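Long-range contact in heroin esterase (Rhodococcus sp., PDB 1LZL), which probably hydrolyses the acetyl ester bonds of heroin, as an acetyl esterase of the alpha/beta-hydrolase fold: residues T6-L18 / G287-S301. Sequence-based numbering, arbitrary orientation.
Sequences TLDPELAAALTML and GTFHGSALVATAAVS. Unlike the reference sequence in segment 287-301: Ala-299 (reference Gly), Ser-301 (reference Arg).
The loop that carries the probable catalytic histidine of this alpha/beta hydrolase, between strand 280-285 and helix 299-315, is roofed by the N-terminal helix 9-14, and Leu-11 is the residue that plugs into it. Its CD1 lies 3.6 Å from Ser-292 CB and also touches Gly-287 O and Val-300 CG1; CD2 turns to Val-295 CB at 3.6 Å and to the methyl of Ala-298. Ala-14, one turn on, adds its CB against Val-295 CG2.

Phe-289 immediately precedes His-290, whose ND1 is hydrogen-bonded to Asp-260 OD2 in what looks like a Ser-His-Asp triad with Ser-160. With chi1 at 57°, Phe-289 CG sits between backbone N and carbonyl carbon, and the ring packs against the side chains of 6-18. Leu-15 CD1 covers one face, 4.2 Å from the centroid in a CH-pi contact, while Ser-292 CB of 287-301 lies over the other face; Leu-7 CD2 meets the edge in the ring plane, and Leu-18 CD1 comes within 3.6 Å of CZ. Cutting this side chain back to an alanine would probably take away the surface that Leu-7, Leu-15 and Leu-18 rest on and leave their ends free to shift, next door to the histidine.

Asp-8 N donates to a lone pair of Gly-287 O almost straight (2.9 Å, 176°), while Asp-8 OD1 caps Glu-10 N. Glu-10 OE1 then reaches across to the first turn of the other helix, taking Ala-299 N at 2.6 Å on its syn side, 30° out of the carboxylate plane. A water donates to both Asp-8 OD2 and Glu-10 OE1 and accepts from Val-300 N.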
ATOM      1  N   THR A   6       5.521 -23.499  -9.841  1.00 17.03           N
ATOM      2  CA  THR A   6       6.231 -22.339 -10.351  1.00 15.91           C
ATOM      3  C   THR A   6       6.849 -21.495  -9.255  1.00 15.40           C
ATOM      4  O   THR A   6       7.594 -20.538  -9.494  1.00 16.91           O
ATOM      5  CB  THR A   6       5.327 -21.397 -11.171  1.00 17.72           C
ATOM      6  OG1 THR A   6       4.384 -20.780 -10.287  1.00 16.95           O
ATOM      7  CG2 THR A   6       4.570 -22.166 -12.243  1.00 16.39           C
ATOM      8  N   LEU A   7       6.602 -21.791  -7.973  1.00 14.47           N
ATOM      9  CA  LEU A   7       7.240 -21.017  -6.943  1.00 15.74           C
ATOM     10  C   LEU A   7       8.745 -21.033  -6.998  1.00 18.21           C
ATOM     11  O   LEU A   7       9.409 -22.040  -7.258  1.00 19.05           O
ATOM     12  CB  LEU A   7       6.841 -21.589  -5.554  1.00 21.00           C
ATOM     13  CG  LEU A   7       5.691 -20.919  -4.844  1.00 26.93           C
ATOM     14  CD1 LEU A   7       5.358 -21.671  -3.550  1.00 28.63           C
ATOM     15  CD2 LEU A   7       6.052 -19.481  -4.548  1.00 29.53           C
ATOM     16  N   ASP A   8       9.308 -19.886  -6.697  1.00 18.39           N
ATOM     17  CA  ASP A   8      10.755 -19.832  -6.525  1.00 20.95           C
ATOM     18  C   ASP A   8      11.172 -20.797  -5.435  1.00 20.81           C
ATOM     19  O   ASP A   8      10.578 -20.746  -4.329  1.00 20.67           O
ATOM     20  CB  ASP A   8      10.992 -18.360  -6.234  1.00 23.57           C
ATOM     21  CG  ASP A   8      12.458 -18.007  -6.162  1.00 24.15           C
ATOM     22  OD1 ASP A   8      13.164 -18.774  -5.445  1.00 36.73           O
ATOM     23  OD2 ASP A   8      12.874 -17.041  -6.773  1.00 22.06           O
ATOM     24  N   PRO A   9      12.088 -21.727  -5.607  1.00 28.79           N
ATOM     25  CA  PRO A   9      12.432 -22.654  -4.518  1.00 30.56           C
ATOM     26  C   PRO A   9      12.761 -22.032  -3.169  1.00 30.21           C
ATOM     27  O   PRO A   9      12.490 -22.597  -2.094  1.00 30.62           O
ATOM     28  CB  PRO A   9      13.694 -23.356  -5.085  1.00 38.05           C
ATOM     29  CG  PRO A   9      13.359 -23.392  -6.544  1.00 40.53           C
ATOM     30  CD  PRO A   9      12.836 -22.011  -6.855  1.00 35.47           C
ATOM     31  N   GLU A  10      13.328 -20.826  -3.258  1.00 29.03           N
ATOM     32  CA  GLU A  10      13.718 -20.054  -2.087  1.00 28.92           C
ATOM     33  C   GLU A  10      12.488 -19.658  -1.273  1.00 26.67           C
ATOM     34  O   GLU A  10      12.477 -19.546  -0.036  1.00 29.96           O
ATOM     35  CB  GLU A  10      14.522 -18.831  -2.542  1.00 32.59           C
ATOM     36  CG  GLU A  10      16.012 -19.047  -2.681  1.00 38.14           C
ATOM     37  CD  GLU A  10      16.810 -17.760  -2.681  1.00 43.41           C
ATOM     38  OE1 GLU A  10      16.503 -16.839  -3.465  1.00 45.87           O
ATOM     39  OE2 GLU A  10      17.764 -17.645  -1.888  1.00 54.46           O
ATOM     40  N   LEU A  11      11.388 -19.442  -1.962  1.00 25.34           N
ATOM     41  CA  LEU A  11      10.147 -19.026  -1.303  1.00 26.15           C
ATOM     42  C   LEU A  11       9.406 -20.255  -0.799  1.00 29.12           C
ATOM     43  O   LEU A  11       8.940 -20.270   0.337  1.00 33.21           O
ATOM     44  CB  LEU A  11       9.274 -18.251  -2.293  1.00 20.93           C
ATOM     45  CG  LEU A  11       9.836 -16.858  -2.610  1.00 18.99           C
ATOM     46  CD1 LEU A  11       8.901 -16.161  -3.590  1.00 20.25           C
ATOM     47  CD2 LEU A  11      10.052 -16.099  -1.334  1.00 17.39           C
ATOM     48  N   ALA A  12       9.322 -21.227  -1.690  1.00 31.23           N
ATOM     49  CA  ALA A  12       8.724 -22.537  -1.507  1.00 33.19           C
ATOM     50  C   ALA A  12       8.935 -23.056  -0.096  1.00 33.99           C
ATOM     51  O   ALA A  12       8.030 -23.560   0.564  1.00 49.25           O
ATOM     52  CB  ALA A  12       9.310 -23.567  -2.473  1.00 33.11           C
ATOM     53  N   ALA A  13      10.176 -22.921   0.333  1.00 41.98           N
ATOM     54  CA  ALA A  13      10.652 -23.211   1.672  1.00 37.29           C
ATOM     55  C   ALA A  13       9.811 -22.577   2.765  1.00 40.23           C
ATOM     56  O   ALA A  13       9.237 -23.198   3.671  1.00 46.67           O
ATOM     57  CB  ALA A  13      12.106 -22.716   1.720  1.00 38.35           C
ATOM     58  N   ALA A  14       9.680 -21.261   2.718  1.00 42.01           N
ATOM     59  CA  ALA A  14       8.990 -20.459   3.711  1.00 39.37           C
ATOM     60  C   ALA A  14       7.504 -20.774   3.777  1.00 34.19           C
ATOM     61  O   ALA A  14       6.756 -20.297   4.641  1.00 35.32           O
ATOM     62  CB  ALA A  14       9.249 -18.988   3.378  1.00 55.98           C
ATOM     63  N   LEU A  15       6.993 -21.592   2.868  1.00 32.89           N
ATOM     64  CA  LEU A  15       5.553 -21.834   2.818  1.00 35.79           C
ATOM     65  C   LEU A  15       5.042 -22.845   3.822  1.00 45.45           C
ATOM     66  O   LEU A  15       3.858 -22.828   4.189  1.00 53.70           O
ATOM     67  CB  LEU A  15       5.216 -22.293   1.393  1.00 35.39           C
ATOM     68  CG  LEU A  15       3.835 -21.936   0.871  1.00 39.78           C
ATOM     69  CD1 LEU A  15       3.739 -20.470   0.491  1.00 34.81           C
ATOM     70  CD2 LEU A  15       3.487 -22.817  -0.327  1.00 58.63           C
ATOM     71  N   THR A  16       5.822 -23.797   4.342  1.00 43.64           N
ATOM     72  CA  THR A  16       5.090 -24.724   5.214  1.00 45.55           C
ATOM     73  C   THR A  16       4.805 -24.094   6.572  1.00 47.75           C
ATOM     74  O   THR A  16       3.959 -24.627   7.268  1.00 52.84           O
ATOM     75  CB  THR A  16       5.828 -26.048   5.456  1.00 48.07           C
ATOM     76  OG1 THR A  16       7.197 -25.747   5.696  1.00 46.71           O
ATOM     77  CG2 THR A  16       5.767 -26.913   4.210  1.00 67.04           C
ATOM     78  N   MET A  17       5.463 -23.006   6.913  1.00 46.35           N
ATOM     79  CA  MET A  17       5.350 -22.337   8.199  1.00 46.54           C
ATOM     80  C   MET A  17       4.212 -21.311   8.184  1.00 52.00           C
ATOM     81  O   MET A  17       3.539 -21.031   9.194  1.00 48.99           O
ATOM     82  CB  MET A  17       6.696 -21.695   8.527  1.00 50.73           C
ATOM     83  CG  MET A  17       7.799 -22.677   8.884  1.00 64.99           C
ATOM     84  SD  MET A  17       8.403 -23.705   7.531  1.00 92.59           S
ATOM     85  CE  MET A  17       8.894 -22.449   6.335  1.00 35.52           C
ATOM     86  N   LEU A  18       4.002 -20.770   6.987  1.00 50.84           N
ATOM     87  CA  LEU A  18       3.021 -19.719   6.723  1.00 48.25           C
ATOM     88  C   LEU A  18       1.648 -19.984   7.331  1.00 46.32           C
ATOM     89  O   LEU A  18       0.824 -20.839   7.034  1.00 40.75           O
ATOM     90  CB  LEU A  18       2.908 -19.495   5.212  1.00 49.97           C
ATOM     91  CG  LEU A  18       3.763 -18.341   4.687  1.00 50.71           C
ATOM     92  CD1 LEU A  18       4.086 -18.500   3.207  1.00 58.39           C
ATOM     93  CD2 LEU A  18       3.045 -17.023   4.933  1.00 55.65           C
ATOM     94  N   GLY A 287       7.387 -16.424  -9.959  1.00 11.01           N
ATOM     95  CA  GLY A 287       7.617 -17.442  -8.907  1.00 12.39           C
ATOM     96  C   GLY A 287       7.280 -16.964  -7.518  1.00 12.60           C
ATOM     97  O   GLY A 287       7.646 -17.542  -6.493  1.00 14.80           O
ATOM     98  N   THR A 288       6.557 -15.869  -7.394  1.00 12.68           N
ATOM     99  CA  THR A 288       6.254 -15.186  -6.141  1.00 12.39           C
ATOM    100  C   THR A 288       4.788 -15.335  -5.752  1.00 11.46           C
ATOM    101  O   THR A 288       3.983 -15.855  -6.531  1.00 11.71           O
ATOM    102  CB  THR A 288       6.576 -13.691  -6.292  1.00 13.73           C
ATOM    103  OG1 THR A 288       5.901 -13.238  -7.467  1.00 14.58           O
ATOM    104  CG2 THR A 288       8.065 -13.483  -6.458  1.00 13.63           C
ATOM    105  N   PHE A 289       4.449 -14.856  -4.548  1.00 11.37           N
ATOM    106  CA  PHE A 289       3.031 -14.899  -4.125  1.00 12.47           C
ATOM    107  C   PHE A 289       2.738 -13.582  -3.393  1.00 11.52           C
ATOM    108  O   PHE A 289       3.637 -12.806  -3.099  1.00 12.48           O
ATOM    109  CB  PHE A 289       2.720 -16.149  -3.297  1.00 13.36           C
ATOM    110  CG  PHE A 289       3.550 -16.343  -2.043  1.00 14.66           C
ATOM    111  CD1 PHE A 289       3.204 -15.687  -0.872  1.00 13.61           C
ATOM    112  CD2 PHE A 289       4.669 -17.172  -2.029  1.00 15.42           C
ATOM    113  CE1 PHE A 289       3.962 -15.865   0.270  1.00 14.77           C
ATOM    114  CE2 PHE A 289       5.444 -17.363  -0.893  1.00 15.91           C
ATOM    115  CZ  PHE A 289       5.089 -16.687   0.256  1.00 17.78           C
ATOM    116  N   HIS A 290       1.420 -13.403  -3.065  1.00 12.04           N
ATOM    117  CA  HIS A 290       1.079 -12.202  -2.307  1.00 14.21           C
ATOM    118  C   HIS A 290       1.792 -12.096  -0.973  1.00 15.02           C
ATOM    119  O   HIS A 290       1.521 -12.935  -0.102  1.00 15.42           O
ATOM    120  CB  HIS A 290      -0.430 -12.185  -2.075  1.00 14.75           C
ATOM    121  CG  HIS A 290      -0.860 -10.874  -1.455  1.00 15.85           C
ATOM    122  ND1 HIS A 290      -1.177  -9.789  -2.224  1.00 17.89           N
ATOM    123  CD2 HIS A 290      -1.070 -10.506  -0.162  1.00 17.53           C
ATOM    124  CE1 HIS A 290      -1.549  -8.770  -1.428  1.00 19.62           C
ATOM    125  NE2 HIS A 290      -1.494  -9.195  -0.175  1.00 20.15           N
ATOM    126  N   GLY A 291       2.654 -11.113  -0.731  1.00 18.21           N
ATOM    127  CA  GLY A 291       3.384 -11.050   0.538  1.00 19.97           C
ATOM    128  C   GLY A 291       4.672 -11.865   0.554  1.00 15.94           C
ATOM    129  O   GLY A 291       5.314 -11.923   1.628  1.00 17.38           O
ATOM    130  N   SER A 292       5.110 -12.454  -0.566  1.00 14.08           N
ATOM    131  CA  SER A 292       6.405 -13.166  -0.486  1.00 14.29           C
ATOM    132  C   SER A 292       7.586 -12.254  -0.224  1.00 13.91           C
ATOM    133  O   SER A 292       8.707 -12.689   0.178  1.00 15.47           O
ATOM    134  CB  SER A 292       6.600 -14.045  -1.733  1.00 14.62           C
ATOM    135  OG  SER A 292       6.652 -13.264  -2.929  1.00 14.62           O
ATOM    136  N   ALA A 293       7.401 -10.928  -0.417  1.00 15.13           N
ATOM    137  CA  ALA A 293       8.445  -9.984   0.011  1.00 16.09           C
ATOM    138  C   ALA A 293       8.761 -10.132   1.491  1.00 17.38           C
ATOM    139  O   ALA A 293       9.836  -9.753   1.938  1.00 17.59           O
ATOM    140  CB  ALA A 293       7.988  -8.560  -0.263  1.00 15.95           C
ATOM    141  N   LEU A 294       7.823 -10.657   2.286  1.00 18.88           N
ATOM    142  CA  LEU A 294       8.172 -10.902   3.699  1.00 21.66           C
ATOM    143  C   LEU A 294       9.336 -11.882   3.847  1.00 23.87           C
ATOM    144  O   LEU A 294      10.025 -11.881   4.897  1.00 23.10           O
ATOM    145  CB  LEU A 294       6.927 -11.402   4.422  1.00 25.76           C
ATOM    146  CG  LEU A 294       5.830 -10.391   4.755  1.00 30.18           C
ATOM    147  CD1 LEU A 294       4.580 -11.125   5.227  1.00 37.17           C
ATOM    148  CD2 LEU A 294       6.232  -9.347   5.793  1.00 34.40           C
ATOM    149  N   VAL A 295       9.593 -12.725   2.872  1.00 20.43           N
ATOM    150  CA  VAL A 295      10.752 -13.624   2.843  1.00 20.45           C
ATOM    151  C   VAL A 295      11.914 -12.828   2.282  1.00 18.25           C
ATOM    152  O   VAL A 295      12.249 -12.885   1.114  1.00 18.71           O
ATOM    153  CB  VAL A 295      10.465 -14.874   2.011  1.00 23.83           C
ATOM    154  CG1 VAL A 295      11.557 -15.939   2.211  1.00 25.84           C
ATOM    155  CG2 VAL A 295       9.102 -15.477   2.323  1.00 27.91           C
ATOM    156  N   ALA A 296      12.503 -12.010   3.141  1.00 21.16           N
ATOM    157  CA  ALA A 296      13.325 -10.898   2.663  1.00 21.49           C
ATOM    158  C   ALA A 296      14.673 -11.393   2.163  1.00 22.77           C
ATOM    159  O   ALA A 296      15.364 -10.747   1.409  1.00 24.37           O
ATOM    160  CB  ALA A 296      13.494  -9.822   3.737  1.00 29.43           C
ATOM    161  N   THR A 297      15.031 -12.567   2.634  1.00 23.62           N
ATOM    162  CA  THR A 297      16.282 -13.206   2.291  1.00 23.93           C
ATOM    163  C   THR A 297      16.294 -13.776   0.892  1.00 22.03           C
ATOM    164  O   THR A 297      17.364 -13.945   0.301  1.00 26.28           O
ATOM    165  CB  THR A 297      16.531 -14.298   3.370  1.00 32.09           C
ATOM    166  OG1 THR A 297      15.405 -15.175   3.500  1.00 59.49           O
ATOM    167  CG2 THR A 297      16.650 -13.537   4.678  1.00 44.19           C
ATOM    168  N   ALA A 298      15.139 -14.084   0.305  1.00 21.57           N
ATOM    169  CA  ALA A 298      15.109 -14.672  -1.030  1.00 22.52           C
ATOM    170  C   ALA A 298      15.679 -13.722  -2.071  1.00 23.16           C
ATOM    171  O   ALA A 298      15.443 -12.513  -1.947  1.00 20.27           O
ATOM    172  CB  ALA A 298      13.655 -15.021  -1.359  1.00 20.76           C
ATOM    173  N   ALA A 299      16.406 -14.274  -3.073  1.00 21.41           N
ATOM    174  CA  ALA A 299      16.977 -13.334  -4.056  1.00 18.71           C
ATOM    175  C   ALA A 299      15.893 -12.528  -4.780  1.00 16.82           C
ATOM    176  O   ALA A 299      16.154 -11.354  -5.035  1.00 18.84           O
ATOM    177  CB  ALA A 299      17.866 -14.076  -5.039  1.00 23.41           C
ATOM    178  N   VAL A 300      14.740 -13.127  -5.088  1.00 15.92           N
ATOM    179  CA  VAL A 300      13.681 -12.403  -5.834  1.00 14.86           C
ATOM    180  C   VAL A 300      13.102 -11.289  -4.969  1.00 14.82           C
ATOM    181  O   VAL A 300      12.751 -10.223  -5.517  1.00 13.86           O
ATOM    182  CB  VAL A 300      12.563 -13.331  -6.343  1.00 14.39           C
ATOM    183  CG1 VAL A 300      11.747 -13.957  -5.194  1.00 14.65           C
ATOM    184  CG2 VAL A 300      11.644 -12.588  -7.315  1.00 14.23           C
ATOM    185  N   SER A 301      13.004 -11.517  -3.660  1.00 15.55           N
ATOM    186  CA  SER A 301      12.601 -10.467  -2.711  1.00 15.85           C
ATOM    187  C   SER A 301      13.663  -9.375  -2.649  1.00 16.09           C
ATOM    188  O   SER A 301      13.337  -8.168  -2.697  1.00 17.75           O
ATOM    189  CB  SER A 301      12.351 -11.083  -1.326  1.00 16.82           C
ATOM    190  OG  SER A 301      11.302 -12.038  -1.398  1.00 14.76           O
TER
HETATM  191  O   HOH W   1      14.666 -16.024  -5.186  1.00 26.73           O